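Local coordinates for aerobactin synthase IucA (Klebsiella pneumoniae subsp. pneumoniae, PDB 5JM8), which probably catalyses the ATP-dependent coupling of citrate to an acetylated hydroxylysine during assembly of the siderophore aerobactin, at residues P178-A183 with Q230-L235; F182-T187 with A331-L336; E417-L422 with Q523-T528; G450-P455 with N471-E476. One frame throughout, in Å; residues are numbered along the deposited sequence.

Contact 1. Residues P178-A183 with Q230-L235; sequences PLRWFA and QGEYLL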
loop_
_atom_site.group_PDB
_atom_site.type_symbol
_atom_site.label_atom_id
_atom_site.label_comp_id
_atom_site.label_asym_id
_atom_site.label_seq_id
_atom_site.Cartn_x
_atom_site.Cartn_y
_atom_site.Cartn_z
ATOM N N PRO A 178 -17.757 -3.670 14.204
ATOM C CA PRO A 178 -18.524 -2.617 13.538
ATOM C C PRO A 178 -19.511 -1.976 14.509
ATOM O O PRO A 178 -19.876 -2.608 15.500
ATOM C CB PRO A 178 -19.241 -3.366 12.419
ATOM C CG PRO A 178 -19.457 -4.723 12.981
ATOM C CD PRO A 178 -18.271 -5.011 13.872
ATOM N N LEU A 179 -19.931 -0.746 14.233
ATOM C CA LEU A 179 -20.863 -0.052 15.113
ATOM C C LEU A 179 -22.255 -0.656 15.042
ATOM O O LEU A 179 -22.590 -1.359 14.092
ATOM C CB LEU A 179 -20.948 1.433 14.754
ATOM C CG LEU A 179 -19.687 2.273 14.939
ATOM C CD1 LEU A 179 -19.976 3.716 14.563
ATOM C CD2 LEU A 179 -19.179 2.177 16.366
ATOM N N ARG A 180 -23.057 -0.375 16.064
ATOM C CA ARG A 180 -24.481 -0.665 16.033
ATOM C C ARG A 180 -25.187 0.579 15.517
ATOM O O ARG A 180 -24.722 1.693 15.751
ATOM C CB ARG A 180 -24.989 -1.054 17.420
ATOM C CG ARG A 180 -26.441 -1.484 17.455
ATOM C CD ARG A 180 -26.813 -1.962 18.842
ATOM N NE ARG A 180 -28.180 -2.465 18.915
ATOM C CZ ARG A 180 -28.539 -3.707 18.612
ATOM N NH1 ARG A 180 -27.637 -4.588 18.199
ATOM N NH2 ARG A 180 -29.809 -4.069 18.719
ATOM N N TRP A 181 -26.302 0.394 14.815
ATOM C CA TRP A 181 -26.966 1.507 14.143
ATOM C C TRP A 181 -28.478 1.518 14.348
ATOM O O TRP A 181 -29.134 0.484 14.225
ATOM C CB TRP A 181 -26.661 1.463 12.645
ATOM C CG TRP A 181 -25.207 1.643 12.312
ATOM C CD1 TRP A 181 -24.259 0.666 12.218
ATOM C CD2 TRP A 181 -24.541 2.877 12.018
ATOM N NE1 TRP A 181 -23.044 1.216 11.886
ATOM C CE2 TRP A 181 -23.191 2.572 11.759
ATOM C CE3 TRP A 181 -24.956 4.210 11.952
ATOM C CZ2 TRP A 181 -22.254 3.551 11.437
ATOM C CZ3 TRP A 181 -24.026 5.179 11.634
ATOM C CH2 TRP A 181 -22.691 4.846 11.379
ATOM N N PHE A 182 -29.012 2.697 14.662
ATOM C CA PHE A 182 -30.455 2.910 14.743
ATOM C C PHE A 182 -30.915 3.881 13.667
ATOM O O PHE A 182 -30.273 4.906 13.434
ATOM C CB PHE A 182 -30.865 3.473 16.109
ATOM C CG PHE A 182 -30.707 2.513 17.257
ATOM C CD1 PHE A 182 -30.354 1.187 17.055
ATOM C CD2 PHE A 182 -30.925 2.948 18.552
ATOM C CE1 PHE A 182 -30.215 0.321 18.124
ATOM C CE2 PHE A 182 -30.787 2.088 19.623
ATOM C CZ PHE A 182 -30.434 0.775 19.409
ATOM N N ALA A 183 -32.031 3.564 13.020
ATOM C CA ALA A 183 -32.738 4.553 12.217
ATOM C C ALA A 183 -33.667 5.308 13.157
ATOM O O ALA A 183 -34.531 4.707 13.795
ATOM C CB ALA A 183 -33.508 3.901 11.086
ATOM N N GLN A 230 -23.519 -0.401 24.678
ATOM C CA GLN A 230 -24.486 0.604 25.119
ATOM C C GLN A 230 -25.817 0.434 24.415
ATOM O O GLN A 230 -26.873 0.521 25.038
ATOM C CB GLN A 230 -23.972 2.018 24.857
ATOM C CG GLN A 230 -23.014 2.537 25.898
ATOM C CD GLN A 230 -23.677 2.783 27.238
ATOM O OE1 GLN A 230 -23.301 2.184 28.245
ATOM N NE2 GLN A 230 -24.658 3.677 27.261
ATOM N N GLY A 231 -25.756 0.206 23.109
ATOM C CA GLY A 231 -26.949 0.089 22.297
ATOM C C GLY A 231 -27.864 -1.024 22.761
ATOM O O GLY A 231 -29.081 -0.853 22.800
ATOM N N GLU A 232 -27.280 -2.166 23.112
ATOM C CA GLU A 232 -28.059 -3.303 23.589
ATOM C C GLU A 232 -28.683 -2.992 24.946
ATOM O O GLU A 232 -29.758 -3.498 25.276
ATOM C CB GLU A 232 -27.184 -4.555 23.675
ATOM C CG GLU A 232 -26.767 -5.096 22.316
ATOM C CD GLU A 232 -25.778 -6.249 22.404
ATOM O OE1 GLU A 232 -25.145 -6.422 23.467
ATOM O OE2 GLU A 232 -25.636 -6.984 21.402
ATOM N N TYR A 233 -28.011 -2.146 25.721
ATOM C CA TYR A 233 -28.503 -1.745 27.033
ATOM C C TYR A 233 -29.586 -0.675 26.898
ATOM O O TYR A 233 -30.620 -0.751 27.550
ATOM C CB TYR A 233 -27.345 -1.234 27.906
ATOM C CG TYR A 233 -27.778 -0.600 29.214
ATOM C CD1 TYR A 233 -28.255 0.705 29.249
ATOM C CD2 TYR A 233 -27.698 -1.295 30.413
ATOM C CE1 TYR A 233 -28.651 1.293 30.431
ATOM C CE2 TYR A 233 -28.089 -0.710 31.606
ATOM C CZ TYR A 233 -28.569 0.584 31.606
ATOM O OH TYR A 233 -28.963 1.185 32.781
ATOM N N LEU A 234 -29.348 0.331 26.063
ATOM C CA LEU A 234 -30.323 1.400 25.880
ATOM C C LEU A 234 -31.611 0.856 25.278
ATOM O O LEU A 234 -32.703 1.339 25.573
ATOM C CB LEU A 234 -29.757 2.501 24.984
ATOM C CG LEU A 234 -28.601 3.307 25.573
ATOM C CD1 LEU A 234 -27.992 4.203 24.513
ATOM C CD2 LEU A 234 -29.067 4.127 26.762
ATOM N N LEU A 235 -31.469 -0.162 24.436
ATOM C CA LEU A 235 -32.600 -0.738 23.726
ATOM C C LEU A 235 -33.502 -1.534 24.666
ATOM O O LEU A 235 -34.690 -1.714 24.391
ATOM C CB LEU A 235 -32.102 -1.627 22.584
ATOM C CG LEU A 235 -33.155 -2.248 21.666
ATOM C CD1 LEU A 235 -33.984 -1.180 20.964
ATOM C CD2 LEU A 235 -32.483 -3.152 20.652
#
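Arg-180 and Phe-182 stand on the middle strand of a three-stranded antiparallel sheet, where they meet Gly-231 and Leu-235 of helix 228-235 in an alpha-on-beta packing. The helix runs over one face of the sheet, 31° from the strand direction and 9.4 Å from it at the closest approach of the short axes. Gly-231 suits this place because it has no side chain: Arg-180 CD can lie 4.0 Å from Gly-231 CA, and the arginine passes close along the helix backbone. With CG anti to the backbone N (chi1 -175°) and the chain extended as far as NE, Arg-180 carries its guanidinium along the helix. There Leu-235 crosses it at about a right angle, placing CD2 at the guanidinium edge, 3.4 Å from Arg-180 NH2. Glu-232 CG lies over one face of the same group, offset toward the rim. The Glu-232 carboxylate can probably add at most a loose attraction: OE2 is 4.5 Å from Arg-180 NH1 and stands clear of the plane in which the N-H groups lie, so none is aimed at it. The stronger partner is Asp-251 on the adjoining strand 249-255, which forms a salt bridge with Arg-180 NH2. Phe-182, two residues on, supplies the apolar half of the contact. Its ring suits a buried site beside a helix, where CZ meets both carbon and backbone: it comes 4.3 Å from Leu-235 CB, while Gly-231 O lies at the ring edge, 4.0 Å from Phe-182 CZ.

Contact 2. Residues F182-T187 with A331-L336; sequences FAVNKT and AGLRDL
Leu-333 of strand 329-334 reaches Val-184 and Phe-182 of strand 177-185, tying together two different antiparallel beta sheets of the IucA/IucC family region. From CB the leucine turns CG anti to its carbonyl carbon (chi1 -64°), and this carries the branch point toward the other strand. CG then splits the contact in two. CD1 meets the edge of the Phe-182 ring near its plane, 4.4 Å from CD2 of the phenylalanine. CD2 settles against both methyls of Val-184, at 3.8 Å from Val-184 CG1 and slightly farther from CG2. A forked leucine suits the place because its two methyls can serve two neighbours at once, while the compact valine offers a blunt pair of methyls to receive one of them. Trp-239 of helix 238-246 and Phe-224 also pack on Leu-333, adding to the apolar surroundings. Beyond the leucine, Arg-334 leans over the 3-10 turn through which the chain leaves strand 177-185. Its long side chain bends at chi3, and the touching is done mainly by CD, 3.2 Å from Thr-187 O. The guanidinium itself is looser, with Lys-186 O near its plane at an edge, 4.3 Å from NH1. Lys-186 NZ turns toward Asp-219 of the second subunit in a long, weak ion pair. The turn is shaped by Asn-185, whose short amide makes an Asx turn: Thr-187 N donates to Asn-185 OD1 at 3.0 Å, almost straight at 178°, from above the carbonyl plane.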
loop_
_atom_site.group_PDB
_atom_site.type_symbol
_atom_site.label_atom_id
_atom_site.label_comp_id
_atom_site.label_asym_id
_atom_site.label_seq_id
_atom_site.Cartn_x
_atom_site.Cartn_y
_atom_site.Cartn_z
ATOM N N PHE A 182 -29.012 2.697 14.662
ATOM C CA PHE A 182 -30.455 2.910 14.743
ATOM C C PHE A 182 -30.915 3.881 13.667
ATOM O O PHE A 182 -30.273 4.906 13.434
ATOM C CB PHE A 182 -30.865 3.473 16.109
ATOM C CG PHE A 182 -30.707 2.513 17.257
ATOM C CD1 PHE A 182 -30.354 1.187 17.055
ATOM C CD2 PHE A 182 -30.925 2.948 18.552
ATOM C CE1 PHE A 182 -30.215 0.321 18.124
ATOM C CE2 PHE A 182 -30.787 2.088 19.623
ATOM C CZ PHE A 182 -30.434 0.775 19.409
ATOM N N ALA A 183 -32.031 3.564 13.020
ATOM C CA ALA A 183 -32.738 4.553 12.217
ATOM C C ALA A 183 -33.667 5.308 13.157
ATOM O O ALA A 183 -34.531 4.707 13.795
ATOM C CB ALA A 183 -33.508 3.901 11.086
ATOM N N VAL A 184 -33.469 6.620 13.251
ATOM C CA VAL A 184 -34.152 7.435 14.249
ATOM C C VAL A 184 -34.812 8.662 13.629
ATOM O O VAL A 184 -34.205 9.354 12.812
ATOM C CB VAL A 184 -33.168 7.905 15.342
ATOM C CG1 VAL A 184 -33.892 8.705 16.415
ATOM C CG2 VAL A 184 -32.445 6.717 15.956
ATOM N N ASN A 185 -36.053 8.929 14.024
ATOM C CA ASN A 185 -36.740 10.139 13.588
ATOM C C ASN A 185 -36.047 11.357 14.191
ATOM O O ASN A 185 -35.715 11.368 15.376
ATOM C CB ASN A 185 -38.222 10.101 13.987
ATOM C CG ASN A 185 -39.019 11.266 13.410
ATOM O OD1 ASN A 185 -38.516 12.380 13.280
ATOM N ND2 ASN A 185 -40.275 11.009 13.069
ATOM N N LYS A 186 -35.841 12.383 13.368
ATOM C CA LYS A 186 -35.098 13.573 13.773
ATOM C C LYS A 186 -35.691 14.259 15.002
ATOM O O LYS A 186 -34.990 14.975 15.720
ATOM C CB LYS A 186 -35.038 14.568 12.617
ATOM C CG LYS A 186 -36.394 15.077 12.158
ATOM C CD LYS A 186 -36.239 16.026 10.982
ATOM C CE LYS A 186 -37.577 16.544 10.494
ATOM N NZ LYS A 186 -37.417 17.444 9.322
ATOM N N THR A 187 -36.979 14.036 15.242
ATOM C CA THR A 187 -37.649 14.595 16.415
ATOM C C THR A 187 -37.129 13.976 17.705
ATOM O O THR A 187 -37.465 14.442 18.795
ATOM C CB THR A 187 -39.174 14.380 16.367
ATOM O OG1 THR A 187 -39.464 12.978 16.411
ATOM C CG2 THR A 187 -39.775 14.984 15.104
ATOM N N ALA A 331 -24.085 14.206 19.464
ATOM C CA ALA A 331 -25.487 13.873 19.304
ATOM C C ALA A 331 -25.935 12.927 20.405
ATOM O O ALA A 331 -25.114 12.345 21.115
ATOM C CB ALA A 331 -25.727 13.258 17.937
ATOM N N GLY A 332 -27.247 12.785 20.544
ATOM C CA GLY A 332 -27.816 11.894 21.533
ATOM C C GLY A 332 -29.276 11.640 21.236
ATOM O O GLY A 332 -29.856 12.266 20.347
ATOM N N LEU A 333 -29.869 10.712 21.977
ATOM C CA LEU A 333 -31.287 10.421 21.846
ATOM C C LEU A 333 -32.058 11.128 22.946
ATOM O O LEU A 333 -31.575 11.252 24.072
ATOM C CB LEU A 333 -31.541 8.915 21.912
ATOM C CG LEU A 333 -30.930 8.084 20.785
ATOM C CD1 LEU A 333 -31.110 6.604 21.076
ATOM C CD2 LEU A 333 -31.551 8.446 19.442
ATOM N N ARG A 334 -33.250 11.604 22.605
ATOM C CA ARG A 334 -34.170 12.161 23.586
ATOM C C ARG A 334 -35.400 11.262 23.683
ATOM O O ARG A 334 -35.838 10.697 22.679
ATOM C CB ARG A 334 -34.567 13.590 23.203
ATOM C CG ARG A 334 -34.965 13.725 21.749
ATOM C CD ARG A 334 -35.694 15.023 21.453
ATOM N NE ARG A 334 -34.919 16.215 21.791
ATOM C CZ ARG A 334 -34.244 16.949 20.912
ATOM N NH1 ARG A 334 -34.224 16.621 19.625
ATOM N NH2 ARG A 334 -33.579 18.022 21.320
ATOM N N ASP A 335 -35.950 11.113 24.886
ATOM C CA ASP A 335 -37.139 10.285 25.068
ATOM C C ASP A 335 -38.354 10.967 24.434
ATOM O O ASP A 335 -38.225 12.009 23.792
ATOM C CB ASP A 335 -37.386 9.990 26.558
ATOM C CG ASP A 335 -37.554 11.245 27.401
ATOM O OD1 ASP A 335 -37.939 12.304 26.863
ATOM O OD2 ASP A 335 -37.307 11.166 28.623
ATOM N N LEU A 336 -39.531 10.376 24.611
ATOM C CA LEU A 336 -40.742 10.885 23.976
ATOM C C LEU A 336 -41.122 12.272 24.488
ATOM O O LEU A 336 -41.814 13.024 23.802
ATOM C CB LEU A 336 -41.898 9.912 24.204
ATOM C CG LEU A 336 -43.143 10.172 23.358
ATOM C CD1 LEU A 336 -43.695 8.857 22.837
ATOM C CD2 LEU A 336 -44.193 10.925 24.164
#

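Contact 3. Residues E417-L422 with Q523-T528; sequences EADYGL and QVTHKT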
loop_
_atom_site.group_PDB
_atom_site.type_symbol
_atom_site.label_atom_id
_atom_site.label_comp_id
_atom_site.label_asym_id
_atom_site.label_seq_id
_atom_site.Cartn_x
_atom_site.Cartn_y
_atom_site.Cartn_z
ATOM N N GLU A 417 -1.198 28.272 27.562
ATOM C CA GLU A 417 -1.734 28.746 28.834
ATOM C C GLU A 417 -1.210 30.138 29.179
ATOM O O GLU A 417 -1.972 31.018 29.572
ATOM C CB GLU A 417 -1.383 27.768 29.961
ATOM C CG GLU A 417 -1.900 28.178 31.344
ATOM C CD GLU A 417 -1.056 29.254 32.011
ATOM O OE1 GLU A 417 0.189 29.151 31.968
ATOM O OE2 GLU A 417 -1.640 30.210 32.567
ATOM N N ALA A 418 0.097 30.328 29.045
ATOM C CA ALA A 418 0.722 31.576 29.460
ATOM C C ALA A 418 0.303 32.751 28.581
ATOM O O ALA A 418 -0.156 33.775 29.084
ATOM C CB ALA A 418 2.230 31.429 29.450
ATOM N N ASP A 419 0.454 32.599 27.268
ATOM C CA ASP A 419 0.237 33.707 26.347
ATOM C C ASP A 419 -1.230 33.915 25.965
ATOM O O ASP A 419 -1.634 35.044 25.687
ATOM C CB ASP A 419 1.074 33.502 25.080
ATOM C CG ASP A 419 2.570 33.596 25.344
ATOM O OD1 ASP A 419 2.958 33.866 26.500
ATOM O OD2 ASP A 419 3.360 33.412 24.394
ATOM N N TYR A 420 -2.021 32.843 25.955
ATOM C CA TYR A 420 -3.411 32.918 25.495
ATOM C C TYR A 420 -4.436 32.525 26.563
ATOM O O TYR A 420 -5.631 32.778 26.401
ATOM C CB TYR A 420 -3.607 32.027 24.263
ATOM C CG TYR A 420 -2.733 32.399 23.085
ATOM C CD1 TYR A 420 -1.406 31.989 23.024
ATOM C CD2 TYR A 420 -3.236 33.146 22.030
ATOM C CE1 TYR A 420 -0.605 32.320 21.950
ATOM C CE2 TYR A 420 -2.440 33.480 20.949
ATOM C CZ TYR A 420 -1.126 33.068 20.917
ATOM O OH TYR A 420 -0.329 33.397 19.844
ATOM N N GLY A 421 -3.983 31.890 27.639
ATOM C CA GLY A 421 -4.869 31.521 28.733
ATOM C C GLY A 421 -5.614 30.214 28.521
ATOM O O GLY A 421 -6.581 29.926 29.226
ATOM N N LEU A 422 -5.158 29.422 27.554
ATOM C CA LEU A 422 -5.783 28.137 27.249
ATOM C C LEU A 422 -5.133 27.002 28.034
ATOM O O LEU A 422 -3.937 26.745 27.905
ATOM C CB LEU A 422 -5.697 27.847 25.746
ATOM C CG LEU A 422 -6.091 26.439 25.285
ATOM C CD1 LEU A 422 -7.536 26.135 25.647
ATOM C CD2 LEU A 422 -5.866 26.299 23.792
ATOM N N GLN A 523 10.389 33.491 27.714
ATOM C CA GLN A 523 9.689 33.894 26.494
ATOM C C GLN A 523 8.172 34.020 26.585
ATOM O O GLN A 523 7.528 34.436 25.626
ATOM C CB GLN A 523 10.037 32.929 25.357
ATOM C CG GLN A 523 11.470 33.033 24.868
ATOM C CD GLN A 523 11.744 34.339 24.153
ATOM O OE1 GLN A 523 11.356 34.522 23.001
ATOM N NE2 GLN A 523 12.415 35.258 24.839
ATOM N N VAL A 524 7.600 33.658 27.723
ATOM C CA VAL A 524 6.149 33.734 27.892
ATOM C C VAL A 524 5.727 34.994 28.644
ATOM O O VAL A 524 6.539 35.639 29.308
ATOM C CB VAL A 524 5.596 32.501 28.639
ATOM C CG1 VAL A 524 5.858 31.239 27.836
ATOM C CG2 VAL A 524 6.199 32.387 30.033
ATOM N N THR A 525 4.445 35.328 28.533
ATOM C CA THR A 525 3.895 36.522 29.161
ATOM C C THR A 525 3.636 36.281 30.646
ATOM O O THR A 525 4.225 36.940 31.505
ATOM C CB THR A 525 2.586 36.958 28.480
ATOM O OG1 THR A 525 2.766 36.968 27.058
ATOM C CG2 THR A 525 2.174 38.345 28.949
ATOM N N HIS A 526 2.747 35.335 30.939
ATOM C CA HIS A 526 2.439 34.964 32.314
ATOM C C HIS A 526 3.344 33.833 32.780
ATOM O O HIS A 526 3.134 32.671 32.430
ATOM C CB HIS A 526 0.974 34.550 32.445
ATOM C CG HIS A 526 0.007 35.661 32.178
ATOM N ND1 HIS A 526 -0.249 36.138 30.911
ATOM C CD2 HIS A 526 -0.766 36.391 33.017
ATOM C CE1 HIS A 526 -1.140 37.111 30.980
ATOM N NE2 HIS A 526 -1.468 37.286 32.248
ATOM N N LYS A 527 4.341 34.179 33.588
ATOM C CA LYS A 527 5.329 33.212 34.052
ATOM C C LYS A 527 4.822 32.400 35.242
ATOM O O LYS A 527 5.543 31.551 35.771
ATOM C CB LYS A 527 6.626 33.933 34.425
ATOM C CG LYS A 527 7.243 34.701 33.268
ATOM C CD LYS A 527 8.446 35.521 33.703
ATOM C CE LYS A 527 8.995 36.345 32.548
ATOM N NZ LYS A 527 9.418 35.503 31.394
ATOM N N THR A 528 3.577 32.659 35.640
ATOM C CA THR A 528 2.982 32.071 36.839
ATOM C C THR A 528 3.206 30.568 36.965
ATOM O O THR A 528 3.594 30.075 38.025
ATOM C CB THR A 528 1.462 32.330 36.871
ATOM O OG1 THR A 528 1.213 33.741 36.805
ATOM C CG2 THR A 528 0.839 31.759 38.140
HETATM O O HOH W 1 1.433 30.774 33.872
#
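Asp-419 OD1 takes two hydrogen bonds from Thr-525. The backbone N of Thr-525 comes nearly along the C-O axis of Asp-419 OD1 at 2.9 Å, whereas Thr-525 OG1 approaches the same oxygen from above the carboxylate plane at 3.2 Å. Threonine suits this place because OG1, beside its own backbone N (chi1 -48°), points to the same acceptor. Next to this grip, Ala-418 is small enough for the loop to close on the helix, with CB 3.6 Å from Val-524 CB and 3.4 Å from His-526 O. The carbonyl oxygen of Ala-418 accepts a weak, bent bond from His-526 ND1, 3.0 Å long. A water links the segments elsewhere, donating to Glu-417 OE1 and to His-526 O. In the second shell, His-456 stacks on the His-526 ring and also binds Glu-417 O through NE2, so one residue steadies both segments. Arg-318 forms a salt bridge with Asp-419 OD2. With one carboxylate oxygen held by two donors and the other by an arginine, Asp-419 is probably kept ionised; OD1 fastens the loop before helix 528-535 through Thr-525, while OD2 ties the end region of helix 394-420 to Arg-318.

Contact 4. Residues G450-P455 with N471-E476; sequences GSAFMP and NVFTRE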
loop_
_atom_site.group_PDB
_atom_site.type_symbol
_atom_site.label_atom_id
_atom_site.label_comp_id
_atom_site.label_asym_id
_atom_site.label_seq_id
_atom_site.Cartn_x
_atom_site.Cartn_y
_atom_site.Cartn_z
ATOM N N GLY A 450 -10.831 18.021 28.898
ATOM C CA GLY A 450 -9.799 18.539 29.779
ATOM C C GLY A 450 -9.322 19.920 29.366
ATOM O O GLY A 450 -8.197 20.317 29.682
ATOM N N SER A 451 -10.175 20.647 28.649
ATOM C CA SER A 451 -9.879 22.022 28.269
ATOM C C SER A 451 -10.456 22.985 29.297
ATOM O O SER A 451 -11.581 22.805 29.767
ATOM C CB SER A 451 -10.438 22.339 26.881
ATOM O OG SER A 451 -11.851 22.240 26.862
ATOM N N ALA A 452 -9.675 24.003 29.643
ATOM C CA ALA A 452 -10.117 25.033 30.571
ATOM C C ALA A 452 -9.451 26.356 30.222
ATOM O O ALA A 452 -8.478 26.387 29.466
ATOM C CB ALA A 452 -9.804 24.635 31.999
ATOM N N PHE A 453 -9.976 27.445 30.774
ATOM C CA PHE A 453 -9.511 28.779 30.418
ATOM C C PHE A 453 -9.160 29.609 31.648
ATOM O O PHE A 453 -9.865 29.581 32.655
ATOM C CB PHE A 453 -10.573 29.495 29.583
ATOM C CG PHE A 453 -10.984 28.731 28.355
ATOM C CD1 PHE A 453 -10.212 28.775 27.207
ATOM C CD2 PHE A 453 -12.138 27.962 28.352
ATOM C CE1 PHE A 453 -10.585 28.070 26.075
ATOM C CE2 PHE A 453 -12.515 27.256 27.222
ATOM C CZ PHE A 453 -11.737 27.310 26.084
ATOM N N MET A 454 -8.053 30.337 31.547
ATOM C CA MET A 454 -7.607 31.220 32.611
ATOM C C MET A 454 -8.347 32.546 32.510
ATOM O O MET A 454 -8.977 32.828 31.492
ATOM C CB MET A 454 -6.096 31.438 32.527
ATOM C CG MET A 454 -5.292 30.157 32.625
ATOM S SD MET A 454 -5.671 29.231 34.117
ATOM C CE MET A 454 -5.129 30.387 35.376
ATOM N N PRO A 455 -8.284 33.359 33.573
ATOM C CA PRO A 455 -8.938 34.670 33.551
ATOM C C PRO A 455 -8.488 35.544 32.382
ATOM O O PRO A 455 -9.298 36.299 31.848
ATOM C CB PRO A 455 -8.522 35.288 34.888
ATOM C CG PRO A 455 -8.299 34.120 35.781
ATOM C CD PRO A 455 -7.720 33.053 34.901
ATOM N N ASN A 471 -16.001 25.923 32.271
ATOM C CA ASN A 471 -14.636 25.423 32.410
ATOM C C ASN A 471 -13.634 26.575 32.457
ATOM O O ASN A 471 -12.705 26.647 31.654
ATOM C CB ASN A 471 -14.291 24.447 31.276
ATOM C CG ASN A 471 -14.665 24.976 29.906
ATOM O OD1 ASN A 471 -15.526 25.842 29.778
ATOM N ND2 ASN A 471 -14.025 24.443 28.871
ATOM N N VAL A 472 -13.850 27.482 33.407
ATOM C CA VAL A 472 -12.880 28.524 33.728
ATOM C C VAL A 472 -12.130 28.125 34.991
ATOM O O VAL A 472 -12.725 27.618 35.941
ATOM C CB VAL A 472 -13.541 29.906 33.939
ATOM C CG1 VAL A 472 -14.002 30.491 32.611
ATOM C CG2 VAL A 472 -14.705 29.818 34.927
ATOM N N PHE A 473 -10.819 28.354 34.992
ATOM C CA PHE A 473 -9.967 27.969 36.115
ATOM C C PHE A 473 -9.403 29.171 36.857
ATOM O O PHE A 473 -9.034 30.177 36.253
ATOM C CB PHE A 473 -8.807 27.092 35.631
ATOM C CG PHE A 473 -9.097 25.613 35.651
ATOM C CD1 PHE A 473 -10.395 25.134 35.772
ATOM C CD2 PHE A 473 -8.064 24.701 35.549
ATOM C CE1 PHE A 473 -10.651 23.773 35.788
ATOM C CE2 PHE A 473 -8.313 23.341 35.563
ATOM C CZ PHE A 473 -9.606 22.876 35.686
ATOM N N THR A 474 -9.340 29.053 38.177
ATOM C CA THR A 474 -8.631 30.023 38.991
ATOM C C THR A 474 -7.141 29.733 38.907
ATOM O O THR A 474 -6.725 28.711 38.360
ATOM C CB THR A 474 -9.073 29.978 40.462
ATOM O OG1 THR A 474 -8.714 28.714 41.034
ATOM C CG2 THR A 474 -10.577 30.187 40.581
ATOM N N ARG A 475 -6.345 30.643 39.451
ATOM C CA ARG A 475 -4.905 30.463 39.519
ATOM C C ARG A 475 -4.556 29.203 40.305
ATOM O O ARG A 475 -3.788 28.367 39.838
ATOM C CB ARG A 475 -4.260 31.691 40.159
ATOM C CG ARG A 475 -2.748 31.678 40.165
ATOM C CD ARG A 475 -2.205 32.993 40.705
ATOM N NE ARG A 475 -0.749 32.994 40.824
ATOM C CZ ARG A 475 -0.079 32.549 41.883
ATOM N NH1 ARG A 475 -0.726 32.055 42.930
ATOM N NH2 ARG A 475 1.246 32.597 41.893
ATOM N N GLU A 476 -5.141 29.061 41.489
ATOM C CA GLU A 476 -4.836 27.933 42.364
ATOM C C GLU A 476 -5.204 26.590 41.728
ATOM O O GLU A 476 -4.499 25.597 41.915
ATOM C CB GLU A 476 -5.566 28.093 43.699
ATOM C CG GLU A 476 -5.273 29.405 44.422
ATOM C CD GLU A 476 -3.786 29.715 44.526
ATOM O OE1 GLU A 476 -2.979 28.772 44.681
ATOM O OE2 GLU A 476 -3.424 30.909 44.448
#
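Asn-471 keeps CG between its backbone N and carbonyl carbon (chi1 48°), and this swings the amide over to the strand containing Ser-451 and Phe-453. Asn-471 ND2 donates to Ser-451 O at 3.1 Å, with the acceptor close to the amide plane but the donor well above the plane of the carbonyl. The amide also lies side by side with the Phe-453 ring, the two planes almost perpendicular, and ND2 comes within 3.6 Å of Phe-453 CE2. Met-454, bent at both chi2 and chi3, curls its flexible chain back so that CE rests 3.8 Å from Thr-474 O and SD touches the CB of Phe-473. Between these side chains the backbones form a single beta bridge with the bonding pattern of a parallel pair. Phe-453 N donates to Asn-471 O, and Phe-473 N returns to Phe-453 O at 2.8 Å in a nearly straight bond (172°). Segment 471-476 thus joins strand 451-453, whose other partner is the antiparallel strand 422-424. Strand 451-453 follows closely on the magnesium ligand Asp-447; the Ser-451 side chain is about 11 Å from the bound ATP, and its OG is hydrogen-bonded to Cys-448 O. Beyond the bridge the chain enters helix 475-500, where Thr-474 is the N-cap. Alanine suits position 452 because its methyl can sit directly over the centre of the Phe-473 ring: Ala-452 CB is 3.7 Å from the centroid of the Phe-473 ring and 6° off the ring normal, a CH-pi contact.

Overall arrangement
Contacts 1 and 2 share strand 177-185, their centres 12 Å apart, with Phe-182 taking part in both: contact 1 sets a helix on its sheet, contact 2 a strand of another sheet. Both rely on apolar packing and on arginines that make no hydrogen bond to the opposite segment. Contacts 3 and 4, well away in the FhuF-like family region, lean on hydrogen bonds. They meet directly, Gly-421 O lying 2.8 Å from Met-454 N in a probable backbone hydrogen bond. All four are partly buried, each mixing buried and exposed residues. Contact 3 anchors a loop partly through charge; contact 4, near the ATP, depends on a backbone bridge and an aromatic face.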